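SMC protein (Pyrococcus furiosus, PDB 3NWC) probably promotes chromosome condensation and partitioning, its hinge domain, the part crystallised here, mediating dimerization and binding DNA. Local coordinates at residues V106-P109 with A110-I114; T90-L94 with N95-P99. One frame throughout, in Å; residues are numbered along the deposited sequence.

Contact 1. Residues V106-P109 with A110-I114; sequences VGLP and AVDVI
A short 3-10 segment, 110-112, follows the edge strand 108-109 of the SMC hinge, and it is built where Asp-112 and Val-113 fold back on Pro-109 and Leu-108. The defining bond is Asp-112 N to Pro-109 O, 2.9 Å with an N-H...O angle of 148°; the donor stands above the carbonyl plane, 52° out of it. Val-113 N repeats the step with Ala-110 O at 3.0 Å, while the following bond, Ile-114 N to Val-111 O, is weak.

The Asp-112 side chain returns over one face of the Pro-109 ring. With CG beside the backbone N (chi1 -73°), the carboxylate is carried back along the chain, tilted against the ring, and OD2 lies 3.7 Å from Pro-109 CD. The same oxygen is 3.9 Å from Leu-108 CD1, which also borders Asp-112 CB. Leu-108 divides its two methyls between neighbours: CD1 serves Asp-112, and CD2 meets Val-113 CG1 at 3.6 Å, the two side chains passing at a slant. Tyr-51 touches both Leu-108 and Val-113, and Ile-55 of helix 52-59 packs on Ala-110 and Val-113.

Backbone bonds of Leu-108 with Ile-133 and of Ala-110 with Thr-131 hold the start of the turn against strand 131-134. Chemically, the two sides of the turn differ: the exposed carboxylate of Asp-112 lies over Pro-109 in van der Waals contact, whereas Ala-110 and Val-113 are buried against Ile-55.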
# COMPACT_ATOMS: atom_id res chain seq x y z
N VAL A 106 3.91 14.87 19.74
CA VAL A 106 3.83 13.51 20.26
C VAL A 106 5.18 12.79 20.24
O VAL A 106 5.47 11.95 21.09
CB VAL A 106 2.78 12.69 19.50
CG1 VAL A 106 3.03 11.20 19.65
CG2 VAL A 106 1.38 13.06 19.98
N GLY A 107 6.02 13.12 19.27
CA GLY A 107 7.32 12.47 19.20
C GLY A 107 8.22 13.02 18.13
O GLY A 107 8.07 14.17 17.73
N LEU A 108 9.13 12.19 17.65
CA LEU A 108 10.17 12.63 16.74
C LEU A 108 9.74 12.49 15.28
O LEU A 108 9.50 11.37 14.82
CB LEU A 108 11.42 11.78 16.99
CG LEU A 108 12.65 11.92 16.07
CD1 LEU A 108 13.28 13.32 16.21
CD2 LEU A 108 13.66 10.85 16.42
N PRO A 109 9.66 13.62 14.55
CA PRO A 109 9.32 13.53 13.13
C PRO A 109 10.27 12.62 12.36
O PRO A 109 11.49 12.75 12.46
CB PRO A 109 9.48 14.96 12.64
CG PRO A 109 9.13 15.79 13.85
CD PRO A 109 9.72 15.02 15.02
N ALA A 110 9.70 11.72 11.57
CA ALA A 110 10.53 10.77 10.85
C ALA A 110 11.50 11.46 9.89
O ALA A 110 12.61 10.98 9.68
CB ALA A 110 9.65 9.75 10.09
N VAL A 111 11.09 12.58 9.31
CA VAL A 111 11.96 13.29 8.40
C VAL A 111 13.24 13.76 9.09
O VAL A 111 14.24 13.99 8.43
CB VAL A 111 11.27 14.50 7.72
CG1 VAL A 111 10.07 14.05 6.91
CG2 VAL A 111 10.88 15.55 8.77
N ASP A 112 13.21 13.90 10.41
CA ASP A 112 14.39 14.36 11.14
C ASP A 112 15.51 13.33 11.14
O ASP A 112 16.67 13.67 11.40
CB ASP A 112 14.04 14.70 12.57
CG ASP A 112 13.25 15.98 12.68
OD1 ASP A 112 12.97 16.60 11.64
OD2 ASP A 112 12.92 16.36 13.82
N VAL A 113 15.18 12.07 10.87
CA VAL A 113 16.19 11.02 10.97
C VAL A 113 16.62 10.46 9.62
O VAL A 113 17.26 9.41 9.55
CB VAL A 113 15.77 9.89 11.94
CG1 VAL A 113 15.48 10.46 13.33
CG2 VAL A 113 14.56 9.12 11.40
N ILE A 114 16.32 11.19 8.55
CA ILE A 114 16.73 10.81 7.21
C ILE A 114 17.41 11.97 6.49
O ILE A 114 17.27 13.14 6.88
CB ILE A 114 15.54 10.34 6.35
CG1 ILE A 114 14.49 11.45 6.24
CG2 ILE A 114 14.94 9.03 6.90
CD1 ILE A 114 13.36 11.16 5.28

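Contact 2. Residues T90-L94 with N95-P99; sequences TFLPL and NKIKP
Pro-93, the last residue of strand 89-93, turns the chain by offering one carbonyl oxygen to two amides of the segment that follows. Lys-96 N reaches Pro-93 O at 2.9 Å and Ile-97 N reaches it at 2.8 Å. The first closes a type I turn with Leu-94 and Asn-95 at its corners, its donor tilted above the carbonyl plane (C=O...N 125°); the second closes the wider alpha-turn around it and lies almost on the extension of the C=O bond (177°). A water bridges Ile-97 O, at 2.6 Å, and, weakly, Leu-94 O, which also accepts from Asn-122 ND2.

Side chains pack round the same proline. Asn-95 has CG between its backbone N and carbonyl carbon (chi1 61°), which turns OD1 back to Pro-93 CB at 3.6 Å while ND2 is hydrogen-bonded to Glu-71 OE2. Lys-96 sets CB against Pro-93 CB at 4.1 Å, its chain crossing the ring at about a right angle. Ile-97 points its CB toward the strand: CG2 rests 3.4 Å from Pro-93 O, and CD1, on the branch anti to the backbone N, meets Leu-92 CD2 at 3.8 Å. Phe-126 of helix 121-128 touches both of these aliphatic chains.

Gly-161 of the second subunit packs on Pro-93 and Ile-97, so the turn is part of the dimer interface. Two amides from distinct directions satisfy the Pro-93 carbonyl, and this double grip, with Ile-97 CB and CG2 against the oxygen, fixes the chain's exit from the strand.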
# COMPACT_ATOMS: atom_id res chain seq x y z
N THR A 90 4.16 3.20 -9.34
CA THR A 90 3.54 4.39 -8.81
C THR A 90 4.52 5.54 -8.93
O THR A 90 5.68 5.43 -8.49
CB THR A 90 3.16 4.19 -7.33
OG1 THR A 90 2.22 3.12 -7.24
CG2 THR A 90 2.52 5.46 -6.77
N PHE A 91 4.07 6.62 -9.56
CA PHE A 91 4.95 7.77 -9.82
C PHE A 91 4.59 8.95 -8.95
O PHE A 91 3.40 9.21 -8.72
CB PHE A 91 4.86 8.14 -11.29
CG PHE A 91 5.32 7.05 -12.22
CD1 PHE A 91 6.67 6.93 -12.54
CD2 PHE A 91 4.42 6.13 -12.74
CE1 PHE A 91 7.10 5.91 -13.39
CE2 PHE A 91 4.85 5.11 -13.58
CZ PHE A 91 6.20 5.01 -13.91
N LEU A 92 5.61 9.67 -8.47
CA LEU A 92 5.43 10.86 -7.65
C LEU A 92 5.93 12.10 -8.39
O LEU A 92 7.14 12.36 -8.44
CB LEU A 92 6.17 10.71 -6.32
CG LEU A 92 5.93 9.40 -5.56
CD1 LEU A 92 6.66 9.42 -4.23
CD2 LEU A 92 4.44 9.19 -5.33
N PRO A 93 5.01 12.87 -9.01
CA PRO A 93 5.40 14.03 -9.81
C PRO A 93 5.64 15.22 -8.90
O PRO A 93 4.76 15.61 -8.13
CB PRO A 93 4.16 14.28 -10.68
CG PRO A 93 3.18 13.16 -10.36
CD PRO A 93 3.55 12.69 -9.00
N LEU A 94 6.85 15.77 -8.97
CA LEU A 94 7.26 16.77 -7.99
C LEU A 94 6.36 18.00 -7.96
O LEU A 94 6.18 18.60 -6.91
CB LEU A 94 8.72 17.17 -8.17
CG LEU A 94 9.71 16.11 -7.71
CD1 LEU A 94 11.14 16.50 -8.06
CD2 LEU A 94 9.56 15.85 -6.21
N ASN A 95 5.79 18.33 -9.11
CA ASN A 95 4.91 19.51 -9.21
C ASN A 95 3.50 19.24 -8.71
O ASN A 95 2.71 20.18 -8.53
CB ASN A 95 4.87 20.04 -10.65
CG ASN A 95 4.33 19.02 -11.64
OD1 ASN A 95 4.42 17.82 -11.41
ND2 ASN A 95 3.75 19.50 -12.74
N LYS A 96 3.16 17.98 -8.49
CA LYS A 96 1.80 17.64 -8.11
C LYS A 96 1.74 17.09 -6.70
O LYS A 96 0.77 17.30 -5.97
CB LYS A 96 1.22 16.60 -9.08
CG LYS A 96 1.06 17.08 -10.51
CD LYS A 96 -0.13 18.00 -10.64
CE LYS A 96 -0.39 18.36 -12.10
NZ LYS A 96 -1.38 19.47 -12.21
N ILE A 97 2.77 16.34 -6.33
CA ILE A 97 2.71 15.54 -5.12
C ILE A 97 2.63 16.41 -3.86
O ILE A 97 3.38 17.36 -3.70
CB ILE A 97 3.90 14.55 -5.05
CG1 ILE A 97 3.59 13.39 -4.09
CG2 ILE A 97 5.19 15.29 -4.73
CD1 ILE A 97 2.51 12.42 -4.61
N LYS A 98 1.69 16.08 -2.98
CA LYS A 98 1.41 16.94 -1.84
C LYS A 98 2.17 16.55 -0.57
O LYS A 98 1.96 15.47 -0.01
CB LYS A 98 -0.10 16.96 -1.57
CG LYS A 98 -0.88 17.79 -2.58
CD LYS A 98 -2.38 17.74 -2.31
N PRO A 99 3.04 17.45 -0.09
CA PRO A 99 3.76 17.18 1.16
C PRO A 99 2.79 17.11 2.34
O PRO A 99 1.76 17.79 2.34
CB PRO A 99 4.68 18.39 1.30
CG PRO A 99 4.81 18.95 -0.08
CD PRO A 99 3.51 18.68 -0.76
O HOH W 1 3.75 19.59 -4.90

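From the N terminus, strand 89-93 comes first, and contact 2 closes the turn at its end. The chain then runs through a loop to strand 108-109, where contact 1 closes a second turn before strand 114-115. Each closure is local and they stand in series, neither nested nor crossed; their centres are about 21 Å apart and their nearest atoms about 9 Å. They serve different sheets: contact 2 ends an outermost strand of the three-stranded sheet, which continues into the second subunit, and contact 1 ends an outermost strand of the five-stranded one. Helix 121-128 lies against both regions: Phe-126 meets Ile-97, and Val-124 and Leu-128 meet Ile-114, at the end of segment 110-114.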